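Local coordinates for uncharacterized protein (Planctomyces limnophilus, PDB 4H7L) that is of unknown function but belongs to the cupin family and binds a copper ion within its conserved beta-barrel, at residues Y62-Q67 / D124-S129; E82-S87 / P100-R105; G33-A38 / H50-T55; E68-L73 / A110-I115. One frame throughout, in Å; residues are numbered along the deposited sequence.

Contact 1 of 4, residues Y62-Q67 / D124-S129; sequences YHREHQ and DEWFDS. With CU (copper (II) ion), chain D.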
# COMPACT_ATOMS: atom_id res chain seq x y z
N TYR B 62 -12.68 -13.82 5.76
CA TYR B 62 -12.57 -13.49 4.35
C TYR B 62 -13.53 -12.38 3.96
O TYR B 62 -14.41 -11.99 4.72
CB TYR B 62 -12.79 -14.73 3.48
CG TYR B 62 -14.20 -15.28 3.50
CD1 TYR B 62 -14.63 -16.09 4.54
CD2 TYR B 62 -15.09 -15.00 2.47
CE1 TYR B 62 -15.92 -16.61 4.56
CE2 TYR B 62 -16.37 -15.51 2.48
CZ TYR B 62 -16.78 -16.32 3.52
OH TYR B 62 -18.07 -16.82 3.54
N HIS B 63 -13.35 -11.87 2.75
CA HIS B 63 -14.12 -10.74 2.26
C HIS B 63 -14.77 -11.14 0.95
O HIS B 63 -14.16 -11.81 0.12
CB HIS B 63 -13.21 -9.53 2.06
CG HIS B 63 -12.36 -9.22 3.26
ND1 HIS B 63 -12.88 -8.77 4.45
CD2 HIS B 63 -11.02 -9.28 3.44
CE1 HIS B 63 -11.90 -8.58 5.32
NE2 HIS B 63 -10.76 -8.88 4.73
N ARG B 64 -16.02 -10.74 0.76
CA ARG B 64 -16.78 -11.12 -0.42
C ARG B 64 -16.72 -10.08 -1.52
O ARG B 64 -17.03 -10.38 -2.67
CB ARG B 64 -18.24 -11.39 -0.04
CG ARG B 64 -18.41 -12.55 0.91
CD ARG B 64 -19.87 -12.92 1.11
NE ARG B 64 -19.99 -14.14 1.91
CZ ARG B 64 -21.09 -14.87 2.02
NH1 ARG B 64 -22.20 -14.53 1.39
NH2 ARG B 64 -21.06 -15.96 2.77
N GLU B 65 -16.33 -8.85 -1.17
CA GLU B 65 -16.42 -7.73 -2.09
C GLU B 65 -15.15 -6.88 -2.13
O GLU B 65 -15.06 -5.90 -2.87
CB GLU B 65 -17.59 -6.83 -1.68
CG GLU B 65 -18.93 -7.55 -1.56
CD GLU B 65 -19.71 -7.54 -2.86
OE1 GLU B 65 -20.61 -6.69 -3.00
OE2 GLU B 65 -19.42 -8.39 -3.74
N HIS B 66 -14.16 -7.26 -1.32
CA HIS B 66 -12.94 -6.47 -1.19
C HIS B 66 -11.71 -7.34 -1.35
O HIS B 66 -11.64 -8.44 -0.81
CB HIS B 66 -12.89 -5.80 0.18
CG HIS B 66 -13.92 -4.74 0.38
ND1 HIS B 66 -15.24 -5.03 0.63
CD2 HIS B 66 -13.82 -3.39 0.35
CE1 HIS B 66 -15.92 -3.90 0.75
NE2 HIS B 66 -15.08 -2.89 0.58
N GLN B 67 -10.73 -6.83 -2.09
CA GLN B 67 -9.45 -7.50 -2.18
C GLN B 67 -8.45 -6.69 -1.37
O GLN B 67 -8.51 -5.46 -1.36
CB GLN B 67 -9.00 -7.67 -3.64
CG GLN B 67 -8.48 -6.42 -4.31
CD GLN B 67 -7.20 -6.66 -5.09
OE1 GLN B 67 -7.07 -6.23 -6.23
NE2 GLN B 67 -6.25 -7.36 -4.47
N ASP B 124 -18.12 -6.02 5.58
CA ASP B 124 -17.72 -7.14 4.73
C ASP B 124 -16.66 -8.00 5.41
O ASP B 124 -15.49 -7.98 5.03
CB ASP B 124 -17.18 -6.63 3.40
CG ASP B 124 -16.88 -7.75 2.42
OD1 ASP B 124 -17.46 -8.85 2.59
OD2 ASP B 124 -16.08 -7.54 1.49
N GLU B 125 -17.09 -8.76 6.41
CA GLU B 125 -16.22 -9.71 7.09
C GLU B 125 -17.00 -11.00 7.29
O GLU B 125 -18.11 -10.98 7.82
CB GLU B 125 -15.77 -9.15 8.44
CG GLU B 125 -14.53 -9.83 9.00
CD GLU B 125 -14.25 -9.43 10.43
OE1 GLU B 125 -15.19 -9.42 11.25
OE2 GLU B 125 -13.08 -9.11 10.74
N TRP B 126 -16.43 -12.12 6.87
CA TRP B 126 -17.12 -13.40 6.96
C TRP B 126 -16.24 -14.49 7.54
O TRP B 126 -15.02 -14.48 7.36
CB TRP B 126 -17.64 -13.80 5.58
CG TRP B 126 -18.58 -12.79 5.01
CD1 TRP B 126 -18.24 -11.64 4.36
CD2 TRP B 126 -20.01 -12.82 5.06
NE1 TRP B 126 -19.38 -10.96 3.99
CE2 TRP B 126 -20.47 -11.67 4.41
CE3 TRP B 126 -20.94 -13.72 5.59
CZ2 TRP B 126 -21.83 -11.38 4.28
CZ3 TRP B 126 -22.28 -13.44 5.45
CH2 TRP B 126 -22.72 -12.27 4.80
N PHE B 127 -16.88 -15.43 8.24
CA PHE B 127 -16.18 -16.53 8.87
C PHE B 127 -16.75 -17.86 8.39
O PHE B 127 -17.88 -17.91 7.90
CB PHE B 127 -16.31 -16.45 10.39
CG PHE B 127 -15.95 -15.10 10.96
CD1 PHE B 127 -14.62 -14.77 11.17
CD2 PHE B 127 -16.93 -14.18 11.27
CE1 PHE B 127 -14.28 -13.53 11.69
CE2 PHE B 127 -16.60 -12.95 11.78
CZ PHE B 127 -15.27 -12.62 12.00
N ASP B 128 -15.96 -18.91 8.51
CA ASP B 128 -16.46 -20.27 8.37
C ASP B 128 -16.72 -20.80 9.78
O ASP B 128 -15.94 -20.54 10.69
CB ASP B 128 -15.43 -21.15 7.66
CG ASP B 128 -15.16 -20.71 6.24
OD1 ASP B 128 -16.13 -20.44 5.51
OD2 ASP B 128 -13.97 -20.62 5.86
N SER B 129 -17.82 -21.52 9.96
CA SER B 129 -18.14 -22.07 11.27
C SER B 129 -17.24 -23.26 11.57
O SER B 129 -16.58 -23.78 10.67
CB SER B 129 -19.61 -22.47 11.35
OG SER B 129 -19.93 -23.42 10.35
CU CU D . -8.96 -9.21 5.80

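Contact 2 of 4, residues E82-S87 / P100-R105; sequences ELNGQS and PLVRHR. With CU (copper (II) ion), chain D.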
# COMPACT_ATOMS: atom_id res chain seq x y z
N GLU B 82 -1.66 -17.10 6.87
CA GLU B 82 -2.39 -18.28 6.44
C GLU B 82 -3.36 -17.92 5.34
O GLU B 82 -4.23 -17.06 5.52
CB GLU B 82 -3.13 -18.91 7.62
CG GLU B 82 -2.20 -19.56 8.63
CD GLU B 82 -2.94 -20.12 9.84
OE1 GLU B 82 -4.18 -19.96 9.91
OE2 GLU B 82 -2.28 -20.72 10.71
N LEU B 83 -3.20 -18.56 4.18
CA LEU B 83 -4.06 -18.32 3.04
C LEU B 83 -4.72 -19.63 2.63
O LEU B 83 -4.04 -20.59 2.26
CB LEU B 83 -3.26 -17.73 1.88
CG LEU B 83 -2.60 -16.38 2.20
CD1 LEU B 83 -1.55 -16.02 1.16
CD2 LEU B 83 -3.65 -15.29 2.27
N ASN B 84 -6.05 -19.67 2.72
CA ASN B 84 -6.80 -20.90 2.48
C ASN B 84 -6.13 -22.11 3.12
O ASN B 84 -5.92 -23.13 2.46
CB ASN B 84 -7.01 -21.13 0.98
CG ASN B 84 -8.01 -20.17 0.37
OD1 ASN B 84 -8.97 -19.75 1.02
ND2 ASN B 84 -7.80 -19.82 -0.90
N GLY B 85 -5.79 -21.99 4.39
CA GLY B 85 -5.28 -23.11 5.17
C GLY B 85 -3.81 -23.44 4.95
O GLY B 85 -3.30 -24.39 5.54
N GLN B 86 -3.14 -22.66 4.11
CA GLN B 86 -1.71 -22.86 3.86
C GLN B 86 -0.91 -21.78 4.58
O GLN B 86 -1.29 -20.61 4.57
CB GLN B 86 -1.43 -22.82 2.36
CG GLN B 86 -2.14 -23.90 1.57
CD GLN B 86 -1.69 -25.29 1.96
OE1 GLN B 86 -0.50 -25.54 2.13
NE2 GLN B 86 -2.65 -26.20 2.12
N SER B 87 0.20 -22.17 5.19
CA SER B 87 0.98 -21.25 6.00
C SER B 87 2.27 -20.82 5.30
O SER B 87 2.98 -21.64 4.72
CB SER B 87 1.32 -21.89 7.35
OG SER B 87 1.73 -20.91 8.29
N PRO B 100 -10.93 -11.59 -3.05
CA PRO B 100 -12.13 -11.95 -2.28
C PRO B 100 -12.26 -13.46 -2.16
O PRO B 100 -11.83 -14.17 -3.06
CB PRO B 100 -13.28 -11.37 -3.12
CG PRO B 100 -12.64 -10.28 -3.94
CD PRO B 100 -11.24 -10.74 -4.21
N LEU B 101 -12.83 -13.94 -1.06
CA LEU B 101 -13.11 -15.36 -0.84
C LEU B 101 -11.91 -16.14 -0.32
O LEU B 101 -12.06 -17.25 0.18
CB LEU B 101 -13.68 -16.02 -2.10
CG LEU B 101 -15.01 -15.46 -2.58
CD1 LEU B 101 -15.73 -16.46 -3.47
CD2 LEU B 101 -15.91 -15.05 -1.41
N VAL B 102 -10.72 -15.56 -0.41
CA VAL B 102 -9.54 -16.21 0.15
C VAL B 102 -9.53 -16.09 1.67
O VAL B 102 -9.38 -14.99 2.21
CB VAL B 102 -8.24 -15.60 -0.41
CG1 VAL B 102 -7.04 -16.09 0.38
CG2 VAL B 102 -8.09 -15.95 -1.88
N ARG B 103 -9.72 -17.21 2.36
CA ARG B 103 -9.64 -17.22 3.82
C ARG B 103 -8.23 -16.83 4.24
O ARG B 103 -7.26 -17.31 3.67
CB ARG B 103 -9.97 -18.61 4.37
CG ARG B 103 -11.45 -18.90 4.55
CD ARG B 103 -12.22 -18.88 3.23
NE ARG B 103 -13.60 -19.31 3.42
CZ ARG B 103 -14.56 -19.24 2.49
NH1 ARG B 103 -14.30 -18.74 1.28
NH2 ARG B 103 -15.78 -19.65 2.77
N HIS B 104 -8.12 -15.95 5.23
CA HIS B 104 -6.81 -15.45 5.62
C HIS B 104 -6.75 -14.95 7.06
O HIS B 104 -7.76 -14.56 7.64
CB HIS B 104 -6.36 -14.33 4.67
CG HIS B 104 -7.23 -13.12 4.70
ND1 HIS B 104 -8.45 -13.07 4.06
CD2 HIS B 104 -7.06 -11.91 5.29
CE1 HIS B 104 -9.00 -11.88 4.25
NE2 HIS B 104 -8.18 -11.16 5.00
N ARG B 105 -5.54 -14.98 7.61
CA ARG B 105 -5.24 -14.34 8.89
C ARG B 105 -3.74 -14.36 9.12
O ARG B 105 -3.03 -15.16 8.51
CB ARG B 105 -5.93 -15.05 10.04
CG ARG B 105 -5.43 -16.46 10.27
CD ARG B 105 -5.69 -16.92 11.68
NE ARG B 105 -5.35 -18.33 11.83
CZ ARG B 105 -5.78 -19.11 12.81
NH1 ARG B 105 -6.59 -18.63 13.75
NH2 ARG B 105 -5.41 -20.38 12.86
CU CU D . -8.96 -9.21 5.80

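Contact 3 of 4, residues G33-A38 / H50-T55; sequences GWAQRA and HYTQIT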
# COMPACT_ATOMS: atom_id res chain seq x y z
N GLY B 33 -5.62 -6.61 16.37
CA GLY B 33 -4.80 -5.62 17.06
C GLY B 33 -5.30 -4.20 16.92
O GLY B 33 -6.42 -3.88 17.31
N TRP B 34 -4.47 -3.33 16.35
CA TRP B 34 -4.81 -1.92 16.21
C TRP B 34 -4.65 -1.44 14.77
O TRP B 34 -3.65 -1.73 14.11
CB TRP B 34 -3.93 -1.07 17.13
CG TRP B 34 -4.09 -1.43 18.57
CD1 TRP B 34 -3.35 -2.33 19.27
CD2 TRP B 34 -5.06 -0.90 19.48
NE1 TRP B 34 -3.79 -2.39 20.57
CE2 TRP B 34 -4.84 -1.52 20.72
CE3 TRP B 34 -6.08 0.04 19.37
CZ2 TRP B 34 -5.61 -1.23 21.85
CZ3 TRP B 34 -6.85 0.33 20.48
CH2 TRP B 34 -6.61 -0.31 21.71
N ALA B 35 -5.63 -0.69 14.29
CA ALA B 35 -5.62 -0.19 12.91
C ALA B 35 -5.66 1.33 12.87
O ALA B 35 -6.41 1.97 13.60
CB ALA B 35 -6.81 -0.76 12.15
N GLN B 36 -4.83 1.91 12.01
CA GLN B 36 -4.86 3.34 11.75
C GLN B 36 -5.25 3.54 10.29
O GLN B 36 -4.42 3.45 9.39
CB GLN B 36 -3.51 3.99 12.08
CG GLN B 36 -3.21 4.00 13.58
CD GLN B 36 -1.79 4.44 13.91
OE1 GLN B 36 -0.83 3.70 13.71
NE2 GLN B 36 -1.66 5.66 14.44
N ARG B 37 -6.54 3.81 10.06
CA ARG B 37 -7.13 3.72 8.73
C ARG B 37 -7.18 5.07 8.02
O ARG B 37 -7.62 6.07 8.60
CB ARG B 37 -8.53 3.12 8.83
CG ARG B 37 -8.60 1.85 9.69
CD ARG B 37 -9.88 1.08 9.45
NE ARG B 37 -9.86 -0.24 10.09
CZ ARG B 37 -10.37 -0.51 11.29
NH1 ARG B 37 -10.96 0.43 12.02
NH2 ARG B 37 -10.30 -1.75 11.77
N ALA B 38 -6.76 5.09 6.77
CA ALA B 38 -6.74 6.31 5.97
C ALA B 38 -7.48 6.14 4.65
O ALA B 38 -7.58 5.04 4.12
CB ALA B 38 -5.31 6.74 5.70
N HIS B 50 -4.52 1.18 5.36
CA HIS B 50 -4.43 1.00 6.80
C HIS B 50 -2.98 0.76 7.21
O HIS B 50 -2.24 0.07 6.51
CB HIS B 50 -5.25 -0.21 7.24
CG HIS B 50 -6.68 -0.17 6.81
ND1 HIS B 50 -7.25 0.92 6.19
CD2 HIS B 50 -7.66 -1.10 6.93
CE1 HIS B 50 -8.52 0.66 5.93
NE2 HIS B 50 -8.80 -0.56 6.37
N TYR B 51 -2.59 1.33 8.34
CA TYR B 51 -1.33 0.98 8.98
C TYR B 51 -1.69 0.20 10.24
O TYR B 51 -2.20 0.75 11.21
CB TYR B 51 -0.54 2.25 9.31
CG TYR B 51 0.71 2.03 10.13
CD1 TYR B 51 1.80 1.37 9.61
CD2 TYR B 51 0.79 2.51 11.43
CE1 TYR B 51 2.95 1.18 10.35
CE2 TYR B 51 1.93 2.33 12.18
CZ TYR B 51 3.01 1.66 11.64
OH TYR B 51 4.15 1.48 12.38
N THR B 52 -1.45 -1.11 10.19
CA THR B 52 -2.06 -2.02 11.14
C THR B 52 -1.05 -2.78 11.99
O THR B 52 -0.10 -3.37 11.47
CB THR B 52 -2.95 -3.05 10.41
OG1 THR B 52 -4.01 -2.37 9.72
CG2 THR B 52 -3.55 -4.04 11.39
N GLN B 53 -1.28 -2.77 13.30
CA GLN B 53 -0.45 -3.51 14.24
C GLN B 53 -1.12 -4.83 14.61
O GLN B 53 -2.19 -4.84 15.22
CB GLN B 53 -0.23 -2.68 15.50
CG GLN B 53 0.46 -1.35 15.27
CD GLN B 53 1.91 -1.51 14.88
OE1 GLN B 53 2.39 -2.63 14.69
NE2 GLN B 53 2.63 -0.40 14.77
N ILE B 54 -0.49 -5.94 14.23
CA ILE B 54 -0.97 -7.26 14.63
C ILE B 54 -0.39 -7.60 15.99
O ILE B 54 0.81 -7.85 16.12
CB ILE B 54 -0.54 -8.36 13.64
CG1 ILE B 54 -0.68 -7.88 12.19
CG2 ILE B 54 -1.36 -9.62 13.87
CD1 ILE B 54 -2.08 -7.51 11.79
N THR B 55 -1.24 -7.59 17.01
CA THR B 55 -0.79 -7.83 18.38
C THR B 55 -1.39 -9.09 19.00
O THR B 55 -0.85 -9.63 19.96
CB THR B 55 -1.14 -6.63 19.28
OG1 THR B 55 -2.52 -6.28 19.10
CG2 THR B 55 -0.27 -5.43 18.95

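Contact 4 of 4, residues E68-L73 / A110-I115; sequences EIYVVL and ATIINI. With CU (copper (II) ion), chain D.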
# COMPACT_ATOMS: atom_id res chain seq x y z
N GLU B 68 -7.56 -7.38 -0.68
CA GLU B 68 -6.60 -6.72 0.18
C GLU B 68 -5.18 -7.02 -0.28
O GLU B 68 -4.91 -8.08 -0.84
CB GLU B 68 -6.79 -7.18 1.63
CG GLU B 68 -8.15 -6.81 2.22
CD GLU B 68 -8.27 -7.13 3.70
OE1 GLU B 68 -8.73 -6.25 4.46
OE2 GLU B 68 -7.92 -8.27 4.11
N ILE B 69 -4.28 -6.07 -0.06
CA ILE B 69 -2.86 -6.30 -0.30
C ILE B 69 -2.08 -5.90 0.94
O ILE B 69 -1.98 -4.72 1.26
CB ILE B 69 -2.33 -5.50 -1.50
CG1 ILE B 69 -3.08 -5.89 -2.77
CG2 ILE B 69 -0.83 -5.75 -1.66
CD1 ILE B 69 -2.64 -5.09 -3.99
N TYR B 70 -1.53 -6.89 1.63
CA TYR B 70 -0.71 -6.64 2.80
C TYR B 70 0.73 -6.40 2.37
O TYR B 70 1.25 -7.09 1.50
CB TYR B 70 -0.74 -7.84 3.76
CG TYR B 70 -2.09 -8.14 4.40
CD1 TYR B 70 -3.22 -7.40 4.10
CD2 TYR B 70 -2.21 -9.16 5.33
CE1 TYR B 70 -4.44 -7.67 4.69
CE2 TYR B 70 -3.42 -9.44 5.93
CZ TYR B 70 -4.53 -8.70 5.61
OH TYR B 70 -5.74 -8.98 6.22
N VAL B 71 1.36 -5.40 2.97
CA VAL B 71 2.80 -5.21 2.81
C VAL B 71 3.46 -5.24 4.18
O VAL B 71 3.27 -4.32 4.98
CB VAL B 71 3.13 -3.87 2.13
CG1 VAL B 71 4.63 -3.72 1.95
CG2 VAL B 71 2.42 -3.75 0.79
N VAL B 72 4.24 -6.28 4.44
CA VAL B 72 4.88 -6.43 5.75
C VAL B 72 6.02 -5.42 5.94
O VAL B 72 6.95 -5.36 5.14
CB VAL B 72 5.45 -7.84 5.94
CG1 VAL B 72 6.13 -7.95 7.30
CG2 VAL B 72 4.34 -8.88 5.81
N LEU B 73 5.95 -4.65 7.02
CA LEU B 73 7.00 -3.69 7.35
C LEU B 73 7.95 -4.24 8.40
O LEU B 73 9.16 -4.02 8.34
CB LEU B 73 6.39 -2.36 7.82
CG LEU B 73 5.49 -1.66 6.79
CD1 LEU B 73 5.19 -0.24 7.24
CD2 LEU B 73 6.13 -1.65 5.41
N ALA B 110 3.18 -8.55 14.05
CA ALA B 110 3.62 -7.96 12.78
C ALA B 110 3.07 -6.55 12.60
O ALA B 110 2.09 -6.16 13.24
CB ALA B 110 3.18 -8.84 11.62
N THR B 111 3.71 -5.78 11.73
CA THR B 111 3.22 -4.47 11.33
C THR B 111 3.06 -4.46 9.82
O THR B 111 3.98 -4.82 9.09
CB THR B 111 4.20 -3.36 11.73
OG1 THR B 111 4.50 -3.45 13.12
CG2 THR B 111 3.60 -1.99 11.42
N ILE B 112 1.89 -4.06 9.34
CA ILE B 112 1.63 -4.10 7.91
C ILE B 112 0.96 -2.84 7.39
O ILE B 112 0.36 -2.08 8.15
CB ILE B 112 0.74 -5.30 7.54
CG1 ILE B 112 -0.65 -5.15 8.15
CG2 ILE B 112 1.38 -6.60 8.01
CD1 ILE B 112 -1.74 -5.80 7.32
N ILE B 113 1.10 -2.62 6.09
CA ILE B 113 0.26 -1.69 5.36
C ILE B 113 -0.80 -2.51 4.66
O ILE B 113 -0.48 -3.31 3.78
CB ILE B 113 1.03 -0.92 4.28
CG1 ILE B 113 2.18 -0.12 4.88
CG2 ILE B 113 0.08 -0.01 3.50
CD1 ILE B 113 1.74 1.06 5.71
N ASN B 114 -2.06 -2.34 5.04
CA ASN B 114 -3.13 -3.05 4.37
C ASN B 114 -3.82 -2.15 3.35
O ASN B 114 -4.44 -1.15 3.71
CB ASN B 114 -4.14 -3.59 5.39
CG ASN B 114 -5.25 -4.39 4.74
OD1 ASN B 114 -5.17 -4.73 3.55
ND2 ASN B 114 -6.28 -4.71 5.51
N ILE B 115 -3.70 -2.52 2.08
CA ILE B 115 -4.31 -1.76 1.00
C ILE B 115 -5.59 -2.46 0.57
O ILE B 115 -5.56 -3.60 0.12
CB ILE B 115 -3.35 -1.65 -0.19
CG1 ILE B 115 -2.06 -0.94 0.25
CG2 ILE B 115 -3.99 -0.88 -1.33
CD1 ILE B 115 -0.85 -1.30 -0.60
CU CU D . -8.96 -9.21 5.80

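Contact 1 of 4, residues Y62-Q67 / D124-S129
Asp124 shows how one carboxylate can organise a metal-site loop, accepting bonds from three consecutive residues of 62-67. Its OD1 takes the backbone N of Arg64 on the syn lone pair at 3.0 Å, in a nearly straight bond. OD2 has two donors: the backbone N of Glu65 approaches on the syn side, tilted from the carboxylate plane, while ND1 of His66 lies at 2.8 Å on the anti lone pair. With CG anti to the backbone N (chi1 -174°), the carboxylate reaches into the bend of the loop. The carbonyl O of Asp124 is used too, receiving ND1 of His63 at 2.8 Å in the plane of the imidazole. That bond leaves NE2 of His63 to bind copper at 2.1 Å, in a site completed by His61, Glu68 and His104.

Tyr62 and Trp126 form a single antiparallel hydrogen-bonded bridge, each backbone N donating to the other's O. CB of Trp126 sits over one face of the Tyr62 ring in a CH-pi contact. The guanidinium of Arg64 lies flat on the indole of Trp126, centres 3.7 Å apart and planes at 18°. NH2 of Arg64 donates to OH of Tyr62 at 3.2 Å. Asp128 turns its carboxylate to Arg103.

Asp124 acts as a second-shell residue: its carbonyl is likely to fix the rotation of the His63 imidazole, while its carboxylate satisfies the N-H groups of Arg64, Glu65 and His66.

Contact 2 of 4, residues E82-S87 / P100-R105
OE1 of Glu82 is gripped twice by the guanidinium of Arg105: NE donates at 2.8 Å, and NH2 adds a weak second bond. NE comes from above the carboxylate plane, the flat groups being turned 53° apart. Both chains run side by side on one face of the sheet; NH1 of Arg105 reaches the carbonyl of Ala58. With an alanine in place of Arg105, the Glu82 carboxylate is likely to lose its cationic mate, and the tie to Ala58 with it.

Beneath, the backbones pair, N of Glu82 meeting O of Arg105 at 2.9 Å. Asn84 continues the pairing: its N donates to O of Arg103 at 2.8 Å, and its OD1 accepts N of Arg103 from above the amide plane. On the other face, CD2 of Leu83 packs 3.7 Å from CB of His104. CG of His104 sits between the backbone N and the carbonyl carbon (chi1 63°), which turns the ring to the copper; ND1 donates to O of Val102, and NE2 binds the metal at 2.2 Å.

Residues 83-86 form a type I' turn closing a two-residue hairpin, held against the loop and strand start that deliver His104 to a cupin copper site.

Contact 3 of 4, residues G33-A38 / H50-T55
Arg37 and His50 form one pair in an antiparallel beta hairpin, strands 33-38 and 48-54, whose segments run at 174° to each other in the cupin sheet. Backbone hydrogen bonds come first: Trp34 and Gln53 exchange two, the shorter from N of Gln53 to O of Trp34 at 2.7 Å, and Gln36 and Tyr51 exchange two more.

Side-chain packing follows. On the face carrying Ala35, Thr52, Arg37 and His50, the extended aliphatic part of Arg37 crosses the imidazole, with CD 3.8 Å from the centroid of the His50 ring in a CH-pi contact. The guanidinium is turned steeply to that ring, at 76°. Phe120 meets His50 edge-to-face, and the His50 side chain lies about 8 Å from the copper. Replacing His50 by an alanine is likely to open a gap beside Phe120 and leave the methylene chain of Arg37 without the ring it lies on.

The opposite face carries Trp34, Gln36, Tyr51 and Gln53. CG of Tyr51 is anti to the backbone N (chi1 173°), which lays the ring alongside Gln36, while NE2 of Gln36 bonds to the carbonyl of Ile25 and OE1 of Gln53 is hydrogen-bonded to OG1 of Thr111. At the hairpin's open end, Gly33 fits tightly: OG1 of Thr55 is 3.1 Å from its CA. Near the middle, OE1 of Gln36 touches the edge of the Tyr51 ring, 3.0 Å from CD2.

Contact 4 of 4, residues E68-L73 / A110-I115
An amide braces a copper ligand here: ND2 of Asn114 donates to OE1 of Glu68 at 3.1 Å, meeting that oxygen from above the carboxylate plane, with the two planes 80° apart. The other oxygen, OE2 of Glu68, binds copper at 2.2 Å and also accepts from OH of Tyr70 at 3.1 Å. Each carboxylate oxygen thus has a protein donor, which is likely to limit rotation of the ligand. CG of Asn114 is anti to the backbone N (chi1 -177°), laying the amide alongside the tyrosine, with OD1 3.2 Å from CE1 at the edge of the Tyr70 ring. CD1 of Ile112 covers one face of the same ring, 3.8 Å from its centroid.

Tyr70, Ile112 and Asn114 share one face of two antiparallel strands of the cupin barrel, 67-72 and 110-117, the face on the side of the copper. Paired backbone bonds join Ile69 with Ile115 and Val71 with Ile113; past them N of Leu73 donates to O of Thr111.

The face bearing Ile69, Val71, Ile113 and Ile115 is aliphatic, and Ile69, Val71 and Ile115 pack on the second subunit, Ile115 on Ile115 of that subunit. CD1 of Leu73 rests on CG1 of Ile113, 3.8 Å away.

How the contacts relate
From the N terminus, contact 3 closes first, folding 33-38 back on 50-55 as a local hairpin before any other contact opens. The chain then enters 62-67, whose partner 124-129 comes only near the C terminus, so contact 1 encloses contacts 4 and 2. Contact 4 opens next at 68-73 and closes at 110-115; within its span, contact 2 joins 82-87 to 100-105. Three contacts therefore nest and one stands in series. Strand 110-117 lies between strands 48-54 and 67-72, linking contacts 3 and 4 in one sheet, while contact 2 belongs to the three-stranded sheet. Contacts 1, 2 and 4 converge on copper, each contributing one ligand.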